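Local coordinates for uncharacterized protein (Exiguobacterium sibiricum, PDB 3B77), which is of unknown function but carries a bacterial pleckstrin homology (PH) domain and a region related to YvbH-like oligomerisation segments, probably used in oligomerisation, at residues A[110-113]-A[114-118]; A[119-122]-A[123-127]. All coordinates share one frame; numbering follows the deposited sequence.

Interaction 1 (110-113 with 114-118) and interaction 2 (119-122 with 123-127) are consecutive stretches of one helix, 108-146. Their centres lie about 14 Å apart, and the second takes over where the first ends. Both show two kinds of surroundings. One side of the helix packs within its own chain: Val76 of strand 73-79 meets Tyr115 and Leu118 in interaction 1 and Leu119 in interaction 2. Tyr187 of helix 184-191 likewise touches both, through Leu114 and Ile121 among others. Other residues in both reach the second subunit. Interaction 1 is mostly buried, whereas interaction 2 is nearer the surface. The protein's function is unknown, so neither contact can be tied to a site.

Interaction 1 (A[110-113]-A[114-118]); sequences HVKD and LYKAL
The edge of the Tyr115 ring has the carbonyl oxygen of Lys112 close to its plane. Tyr115 CB makes the nearer approach, 3.4 Å from Lys112 O. The ring's CG stands anti to the backbone N (chi1 172°), and the ring leads away from the preceding turn. It packs on Val76 of strand 73-79 and on Leu63 of the second subunit. A second flat group is the carboxylate of Asp113. Lys112 NZ forms a salt bridge to Asp113 OD1 at 2.7 Å, coming from the syn side but 30° out of the carboxylate plane. Lys116 runs alongside, its CG 3.5 Å from Lys112 O. Its NZ lies 4.7 Å from Lys112 NZ, and the nearby Asp113 carboxylate probably offsets these like charges. Lys116 NZ also has a weak hydrogen bond to Val22 O of the second subunit and a long, weak ion pair to Glu25 of the same subunit. Along the backbone, Tyr115 N bonds to Val111 O at 2.9 Å, nearly straight (167°), in the alpha-helical pattern. Val111 and Leu118 pack on strands 73-79 and 87-94, Leu114 on strands 87-94 and 30-35. This is the C-terminal helix of the PH fold, laid against its beta sheets.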
loop_
_atom_site.group_PDB
_atom_site.type_symbol
_atom_site.label_atom_id
_atom_site.label_comp_id
_atom_site.label_asym_id
_atom_site.label_seq_id
_atom_site.Cartn_x
_atom_site.Cartn_y
_atom_site.Cartn_z
ATOM N N HIS A 110 -31.835 -52.581 28.097
ATOM C CA HIS A 110 -31.011 -52.630 26.894
ATOM C C HIS A 110 -30.974 -51.312 26.140
ATOM O O HIS A 110 -29.920 -50.899 25.662
ATOM C CB HIS A 110 -31.529 -53.724 25.957
ATOM C CG HIS A 110 -31.482 -55.088 26.554
ATOM N ND1 HIS A 110 -32.602 -55.727 27.042
ATOM C CD2 HIS A 110 -30.442 -55.922 26.774
ATOM C CE1 HIS A 110 -32.250 -56.901 27.525
ATOM N NE2 HIS A 110 -30.946 -57.043 27.375
ATOM N N VAL A 111 -32.134 -50.671 26.020
ATOM C CA VAL A 111 -32.222 -49.373 25.365
ATOM C C VAL A 111 -31.397 -48.330 26.125
ATOM O O VAL A 111 -30.800 -47.441 25.513
ATOM C CB VAL A 111 -33.684 -48.858 25.219
ATOM C CG1 VAL A 111 -33.719 -47.652 24.286
ATOM C CG2 VAL A 111 -34.601 -49.931 24.667
ATOM N N LYS A 112 -31.352 -48.439 27.449
ATOM C CA LYS A 112 -30.560 -47.515 28.237
ATOM C C LYS A 112 -29.089 -47.722 27.906
ATOM O O LYS A 112 -28.333 -46.778 27.956
ATOM C CB LYS A 112 -30.798 -47.667 29.762
ATOM C CG LYS A 112 -29.691 -48.487 30.498
ATOM C CD LYS A 112 -29.969 -48.699 31.992
ATOM C CE LYS A 112 -28.760 -49.384 32.707
ATOM N NZ LYS A 112 -28.196 -50.589 31.982
ATOM N N ASP A 113 -28.669 -48.941 27.595
ATOM C CA ASP A 113 -27.275 -49.159 27.205
ATOM C C ASP A 113 -26.957 -48.526 25.846
ATOM O O ASP A 113 -25.850 -48.070 25.625
ATOM C CB ASP A 113 -26.914 -50.658 27.177
ATOM C CG ASP A 113 -26.900 -51.299 28.568
ATOM O OD1 ASP A 113 -26.893 -50.550 29.596
ATOM O OD2 ASP A 113 -26.871 -52.569 28.609
ATOM N N LEU A 114 -27.917 -48.537 24.932
ATOM C CA LEU A 114 -27.733 -47.897 23.644
ATOM C C LEU A 114 -27.633 -46.374 23.826
ATOM O O LEU A 114 -26.782 -45.712 23.235
ATOM C CB LEU A 114 -28.888 -48.239 22.710
ATOM C CG LEU A 114 -28.816 -47.710 21.267
ATOM C CD1 LEU A 114 -27.598 -48.239 20.547
ATOM C CD2 LEU A 114 -30.073 -48.081 20.522
ATOM N N TYR A 115 -28.513 -45.834 24.651
ATOM C CA TYR A 115 -28.497 -44.426 24.985
ATOM C C TYR A 115 -27.093 -44.031 25.405
ATOM O O TYR A 115 -26.541 -43.083 24.859
ATOM C CB TYR A 115 -29.489 -44.137 26.108
ATOM C CG TYR A 115 -29.422 -42.741 26.659
ATOM C CD1 TYR A 115 -29.731 -41.648 25.865
ATOM C CD2 TYR A 115 -29.072 -42.511 27.987
ATOM C CE1 TYR A 115 -29.703 -40.365 26.372
ATOM C CE2 TYR A 115 -29.028 -41.221 28.509
ATOM C CZ TYR A 115 -29.341 -40.143 27.704
ATOM O OH TYR A 115 -29.292 -38.853 28.213
ATOM N N LYS A 116 -26.502 -44.780 26.335
ATOM C CA LYS A 116 -25.152 -44.471 26.803
ATOM C C LYS A 116 -24.136 -44.527 25.686
ATOM O O LYS A 116 -23.327 -43.630 25.571
ATOM C CB LYS A 116 -24.720 -45.407 27.936
ATOM C CG LYS A 116 -25.497 -45.269 29.266
ATOM C CD LYS A 116 -24.849 -46.197 30.324
ATOM C CE LYS A 116 -25.676 -46.441 31.566
ATOM N NZ LYS A 116 -24.911 -47.291 32.583
ATOM N N ALA A 117 -24.188 -45.578 24.874
ATOM C CA ALA A 117 -23.244 -45.781 23.745
ATOM C C ALA A 117 -23.263 -44.619 22.757
ATOM O O ALA A 117 -22.218 -44.046 22.442
ATOM C CB ALA A 117 -23.548 -47.107 22.997
ATOM N N LEU A 118 -24.460 -44.275 22.286
ATOM C CA LEU A 118 -24.645 -43.178 21.331
ATOM C C LEU A 118 -24.159 -41.831 21.887
ATOM O O LEU A 118 -23.508 -41.038 21.184
ATOM C CB LEU A 118 -26.115 -43.093 20.921
ATOM C CG LEU A 118 -26.610 -44.264 20.067
ATOM C CD1 LEU A 118 -28.086 -44.069 19.674
ATOM C CD2 LEU A 118 -25.698 -44.415 18.825
#

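Interaction 2 (A[119-122]-A[123-127]); sequences LAIA and EKQYE
Gln125 CG stands anti to its carbonyl carbon (chi1 -67°), the chain beyond it extended, and Ile121 CG2 stands anti to its backbone N, where its methyl lies over a face of the Gln125 amide. One helical turn apart, the two side chains lie side by side. The setting is an alpha helix, continuing the C-terminal helix of the PH domain. Ile121 CG2 is 3.9 Å from Gln125 OE1, and Gln125 CD is 4.0 Å from the same methyl. The polar end of Gln125 is engaged elsewhere: OE1 accepts a hydrogen bond from Ile73 N, and NE2 makes a weak one to Tyr68 O. A leucine here would probably leave Ile73 N without its side-chain acceptor and cut this tie between the helix and the start of strand 73-79. Ile121 itself packs on Ile73, Phe183 and Tyr187. On other faces the second subunit is met: the rings of Tyr126 and His70 of the second subunit meet at a steep angle, and Glu127 pairs with Lys181 of the same subunit. Along the backbone, Gln125 N bonds to Ile121 O at 3.0 Å, nearly in line with the carbonyl (C=O...N angle 166°).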
loop_
_atom_site.group_PDB
_atom_site.type_symbol
_atom_site.label_atom_id
_atom_site.label_comp_id
_atom_site.label_asym_id
_atom_site.label_seq_id
_atom_site.Cartn_x
_atom_site.Cartn_y
_atom_site.Cartn_z
ATOM N N LEU A 119 -24.447 -41.596 23.161
ATOM C CA LEU A 119 -24.023 -40.392 23.888
ATOM C C LEU A 119 -22.473 -40.287 23.882
ATOM O O LEU A 119 -21.896 -39.231 23.655
ATOM C CB LEU A 119 -24.572 -40.511 25.314
ATOM C CG LEU A 119 -25.119 -39.399 26.199
ATOM C CD1 LEU A 119 -26.151 -38.507 25.516
ATOM C CD2 LEU A 119 -25.757 -40.097 27.428
ATOM N N ALA A 120 -21.815 -41.413 24.103
ATOM C CA ALA A 120 -20.370 -41.495 24.112
ATOM C C ALA A 120 -19.803 -41.276 22.710
ATOM O O ALA A 120 -18.797 -40.585 22.541
ATOM C CB ALA A 120 -19.954 -42.848 24.655
ATOM N N ILE A 121 -20.458 -41.847 21.704
ATOM C CA ILE A 121 -20.033 -41.652 20.299
ATOM C C ILE A 121 -20.156 -40.175 19.917
ATOM O O ILE A 121 -19.214 -39.596 19.405
ATOM C CB ILE A 121 -20.868 -42.533 19.309
ATOM C CG1 ILE A 121 -20.625 -44.025 19.574
ATOM C CG2 ILE A 121 -20.520 -42.210 17.840
ATOM C CD1 ILE A 121 -21.558 -44.929 18.780
ATOM N N ALA A 122 -21.323 -39.573 20.167
ATOM C CA ALA A 122 -21.531 -38.153 19.859
ATOM C C ALA A 122 -20.414 -37.303 20.462
ATOM O O ALA A 122 -19.907 -36.379 19.826
ATOM C CB ALA A 122 -22.888 -37.676 20.383
ATOM N N GLU A 123 -20.039 -37.602 21.697
ATOM C CA GLU A 123 -19.028 -36.799 22.352
ATOM C C GLU A 123 -17.653 -36.943 21.692
ATOM O O GLU A 123 -16.959 -35.961 21.460
ATOM C CB GLU A 123 -18.950 -37.090 23.861
ATOM C CG GLU A 123 -17.792 -36.327 24.522
ATOM C CD GLU A 123 -17.909 -36.152 26.029
ATOM O OE1 GLU A 123 -18.993 -36.442 26.604
ATOM O OE2 GLU A 123 -16.897 -35.699 26.633
ATOM N N LYS A 124 -17.257 -38.165 21.397
ATOM C CA LYS A 124 -15.953 -38.425 20.783
ATOM C C LYS A 124 -15.855 -37.702 19.457
ATOM O O LYS A 124 -14.799 -37.142 19.136
ATOM C CB LYS A 124 -15.790 -39.918 20.544
ATOM C CG LYS A 124 -14.454 -40.346 19.979
ATOM C CD LYS A 124 -13.359 -40.257 21.003
ATOM C CE LYS A 124 -12.095 -40.935 20.502
ATOM N NZ LYS A 124 -10.953 -40.716 21.419
ATOM N N GLN A 125 -16.955 -37.700 18.696
ATOM C CA GLN A 125 -17.007 -37.045 17.392
ATOM C C GLN A 125 -16.861 -35.573 17.592
ATOM O O GLN A 125 -16.068 -34.947 16.908
ATOM C CB GLN A 125 -18.301 -37.386 16.615
ATOM C CG GLN A 125 -18.372 -38.856 16.201
ATOM C CD GLN A 125 -19.537 -39.226 15.296
ATOM O OE1 GLN A 125 -20.737 -38.980 15.597
ATOM N NE2 GLN A 125 -19.191 -39.855 14.176
ATOM N N TYR A 126 -17.606 -35.020 18.544
ATOM C CA TYR A 126 -17.574 -33.578 18.835
ATOM C C TYR A 126 -16.152 -33.113 19.177
ATOM O O TYR A 126 -15.612 -32.128 18.660
ATOM C CB TYR A 126 -18.483 -33.279 20.014
ATOM C CG TYR A 126 -18.534 -31.806 20.411
ATOM C CD1 TYR A 126 -19.457 -30.942 19.828
ATOM C CD2 TYR A 126 -17.683 -31.287 21.397
ATOM C CE1 TYR A 126 -19.522 -29.603 20.196
ATOM C CE2 TYR A 126 -17.732 -29.944 21.767
ATOM C CZ TYR A 126 -18.656 -29.113 21.168
ATOM O OH TYR A 126 -18.734 -27.774 21.530
ATOM N N GLU A 127 -15.539 -33.857 20.068
ATOM C CA GLU A 127 -14.217 -33.510 20.510
ATOM C C GLU A 127 -13.259 -33.574 19.326
ATOM O O GLU A 127 -12.455 -32.678 19.149
ATOM C CB GLU A 127 -13.795 -34.417 21.663
ATOM C CG GLU A 127 -13.189 -33.618 22.820
ATOM C CD GLU A 127 -13.704 -34.072 24.186
ATOM O OE1 GLU A 127 -13.036 -34.954 24.807
ATOM O OE2 GLU A 127 -14.789 -33.547 24.609
#